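Local coordinates for regulatory Subunit of Protein Kinase A (cAMP-dependent) from Euglena gracilis (Euglena gracilis, PDB 6RSX) that binds cyclic AMP in two tandem domains and, as a regulatory subunit of protein kinase A, probably holds the catalytic subunit inactive until the nucleotide arrives, at residues N80-E85 / A111-L116. Sequence-based numbering, arbitrary orientation.
Sequences NFYVIE and ASFGEL. With CMP (adenosine-3',5'-cyclic-monophosphate), chain B.
One face of the Phe113 ring lies against Tyr82, whose CB sits 3.5 Å above the ring plane toward the rim, a CH-pi contact; Ile84 CG1 meets the ring's edge, 3.8 Å from CE1. The Tyr82 and Phe113 rings are inclined by only 23°, yet so displaced that little of one lies over the other. With CG set between its backbone N and carbonyl carbon, Phe113 (chi1 58°) leans its ring over the side chain of Tyr82. The Phe81 ring, on the other side of the sheet, turns its edge to Gly114 C and Glu115 N, while its CZ packs 3.4 Å from Ser112 CB. Tyr82 and Phe113 form a hydrogen-bonded pair, joined both ways between N and O, and Ile84 N adds a bond to Ala111 O. The ladder leads straight into what is, by family, the phosphate-binding cassette: Gly114 N donates to O2' of cyclic AMP (2.9 Å), and that hydroxyl donates to Glu115 OE1 (2.6 Å). A salt bridge from Arg156 and a hydrogen bond with Tyr175 OH engage Glu115 OE2, fixing the carboxylate beside the ribose. Strand 112-113 edges the sheet beside 80-84, with 134-140 beyond; Tyr82 and Phe113 pack on strand 70-72, whereas Phe81, Val83 and Ser112 face helix 43-46.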
loop_
_atom_site.group_PDB
_atom_site.type_symbol
_atom_site.label_atom_id
_atom_site.label_comp_id
_atom_site.label_asym_id
_atom_site.label_seq_id
_atom_site.Cartn_x
_atom_site.Cartn_y
_atom_site.Cartn_z
ATOM N N ASN A 80 1.467 17.733 12.041
ATOM C CA ASN A 80 0.272 16.951 11.738
ATOM C C ASN A 80 0.535 15.834 10.730
ATOM O O ASN A 80 1.559 15.803 10.042
ATOM C CB ASN A 80 -0.836 17.848 11.163
ATOM C CG ASN A 80 -1.241 18.983 12.109
ATOM O OD1 ASN A 80 -1.451 18.785 13.310
ATOM N ND2 ASN A 80 -1.372 20.182 11.549
ATOM N N PHE A 81 -0.403 14.889 10.702
ATOM C CA PHE A 81 -0.523 13.874 9.667
ATOM C C PHE A 81 -1.777 14.172 8.840
ATOM O O PHE A 81 -2.817 14.548 9.402
ATOM C CB PHE A 81 -0.595 12.496 10.333
ATOM C CG PHE A 81 -0.864 11.370 9.389
ATOM C CD1 PHE A 81 0.099 10.949 8.506
ATOM C CD2 PHE A 81 -2.003 10.630 9.532
ATOM C CE1 PHE A 81 -0.131 9.830 7.632
ATOM C CE2 PHE A 81 -2.242 9.528 8.684
ATOM C CZ PHE A 81 -1.286 9.119 7.774
ATOM N N TYR A 82 -1.682 14.045 7.503
ATOM C CA TYR A 82 -2.740 14.532 6.624
ATOM C C TYR A 82 -3.259 13.432 5.705
ATOM O O TYR A 82 -2.496 12.563 5.263
ATOM C CB TYR A 82 -2.246 15.693 5.717
ATOM C CG TYR A 82 -1.812 16.926 6.502
ATOM C CD1 TYR A 82 -2.744 17.881 6.875
ATOM C CD2 TYR A 82 -0.460 17.155 6.791
ATOM C CE1 TYR A 82 -2.368 19.034 7.571
ATOM C CE2 TYR A 82 -0.067 18.293 7.493
ATOM C CZ TYR A 82 -1.023 19.236 7.862
ATOM O OH TYR A 82 -0.671 20.377 8.526
ATOM N N VAL A 83 -4.559 13.497 5.408
ATOM C CA VAL A 83 -5.142 12.740 4.276
ATOM C C VAL A 83 -5.820 13.725 3.335
ATOM O O VAL A 83 -6.585 14.589 3.761
ATOM C CB VAL A 83 -6.149 11.664 4.753
ATOM C CG1 VAL A 83 -6.657 10.786 3.559
ATOM C CG2 VAL A 83 -5.548 10.765 5.836
ATOM N N ILE A 84 -5.597 13.565 2.024
ATOM C CA ILE A 84 -6.205 14.463 1.056
ATOM C C ILE A 84 -7.680 14.099 0.881
ATOM O O ILE A 84 -8.019 12.935 0.630
ATOM C CB ILE A 84 -5.472 14.371 -0.295
ATOM C CG1 ILE A 84 -4.013 14.869 -0.141
ATOM C CG2 ILE A 84 -6.230 15.220 -1.310
ATOM C CD1 ILE A 84 -3.155 14.736 -1.446
ATOM N N GLU A 85 -8.552 15.100 0.965
ATOM C CA GLU A 85 -9.957 14.934 0.626
ATOM C C GLU A 85 -10.223 15.358 -0.821
ATOM O O GLU A 85 -10.847 14.604 -1.581
ATOM C CB GLU A 85 -10.834 15.751 1.585
ATOM C CG GLU A 85 -12.343 15.526 1.313
ATOM C CD GLU A 85 -13.185 16.270 2.370
ATOM O OE1 GLU A 85 -12.857 17.440 2.683
ATOM O OE2 GLU A 85 -14.105 15.643 2.937
ATOM N N ALA A 111 -4.805 9.787 -0.398
ATOM C CA ALA A 111 -3.402 9.629 -0.054
ATOM C C ALA A 111 -3.114 10.323 1.270
ATOM O O ALA A 111 -3.674 11.375 1.590
ATOM C CB ALA A 111 -2.487 10.202 -1.129
ATOM N N SER A 112 -2.223 9.732 2.018
ATOM C CA SER A 112 -1.814 10.405 3.258
ATOM C C SER A 112 -0.358 10.834 3.127
ATOM O O SER A 112 0.415 10.288 2.320
ATOM C CB SER A 112 -2.035 9.479 4.447
ATOM O OG SER A 112 -1.387 8.235 4.246
ATOM N N PHE A 113 0.023 11.788 3.980
ATOM C CA PHE A 113 1.396 12.254 4.066
ATOM C C PHE A 113 1.642 12.877 5.445
ATOM O O PHE A 113 0.738 13.446 6.090
ATOM C CB PHE A 113 1.770 13.263 2.950
ATOM C CG PHE A 113 0.921 14.477 2.910
ATOM C CD1 PHE A 113 -0.282 14.487 2.214
ATOM C CD2 PHE A 113 1.340 15.662 3.530
ATOM C CE1 PHE A 113 -1.078 15.646 2.170
ATOM C CE2 PHE A 113 0.564 16.808 3.486
ATOM C CZ PHE A 113 -0.660 16.810 2.808
ATOM N N GLY A 114 2.902 12.819 5.845
ATOM C CA GLY A 114 3.361 13.497 7.051
ATOM C C GLY A 114 3.580 12.569 8.228
ATOM O O GLY A 114 3.750 13.042 9.352
ATOM N N GLU A 115 3.642 11.269 7.990
ATOM C CA GLU A 115 3.775 10.341 9.102
ATOM C C GLU A 115 5.222 10.223 9.595
ATOM O O GLU A 115 5.425 9.927 10.780
ATOM C CB GLU A 115 3.235 8.953 8.687
ATOM C CG GLU A 115 4.179 8.060 7.926
ATOM C CD GLU A 115 4.261 8.344 6.423
ATOM O OE1 GLU A 115 3.609 9.305 5.937
ATOM O OE2 GLU A 115 5.015 7.613 5.753
ATOM N N LEU A 116 6.218 10.433 8.719
ATOM C CA LEU A 116 7.597 10.101 9.080
ATOM C C LEU A 116 8.064 10.970 10.244
ATOM O O LEU A 116 8.639 10.467 11.219
ATOM C CB LEU A 116 8.531 10.312 7.912
ATOM C CG LEU A 116 8.324 9.369 6.681
ATOM C CD1 LEU A 116 9.319 9.735 5.608
ATOM C CD2 LEU A 116 8.465 7.907 7.095
HETATM P P CMP B . 7.252 13.556 6.544
HETATM O O1P CMP B . 6.656 13.751 7.979
HETATM O O2P CMP B . 8.689 13.378 6.280
HETATM O "O5'" CMP B . 6.879 14.849 5.662
HETATM C "C5'" CMP B . 6.893 14.795 4.237
HETATM C "C4'" CMP B . 6.081 13.598 3.838
HETATM O "O4'" CMP B . 6.067 13.327 2.431
HETATM C "C3'" CMP B . 6.601 12.304 4.410
HETATM O "O3'" CMP B . 6.437 12.245 5.809
HETATM C "C2'" CMP B . 5.819 11.254 3.616
HETATM O "O2'" CMP B . 4.557 11.065 4.234
HETATM C "C1'" CMP B . 5.625 11.983 2.256
HETATM N N9 CMP B . 6.388 11.412 1.152
HETATM C C8 CMP B . 5.871 11.101 -0.087
HETATM N N7 CMP B . 6.856 10.664 -0.850
HETATM C C5 CMP B . 7.963 10.657 -0.094
HETATM C C6 CMP B . 9.224 10.253 -0.437
HETATM N N6 CMP B . 9.759 9.730 -1.671
HETATM N N1 CMP B . 10.208 10.280 0.435
HETATM C C2 CMP B . 9.941 10.772 1.683
HETATM N N3 CMP B . 8.681 11.171 2.058
HETATM C C4 CMP B . 7.692 11.120 1.139
#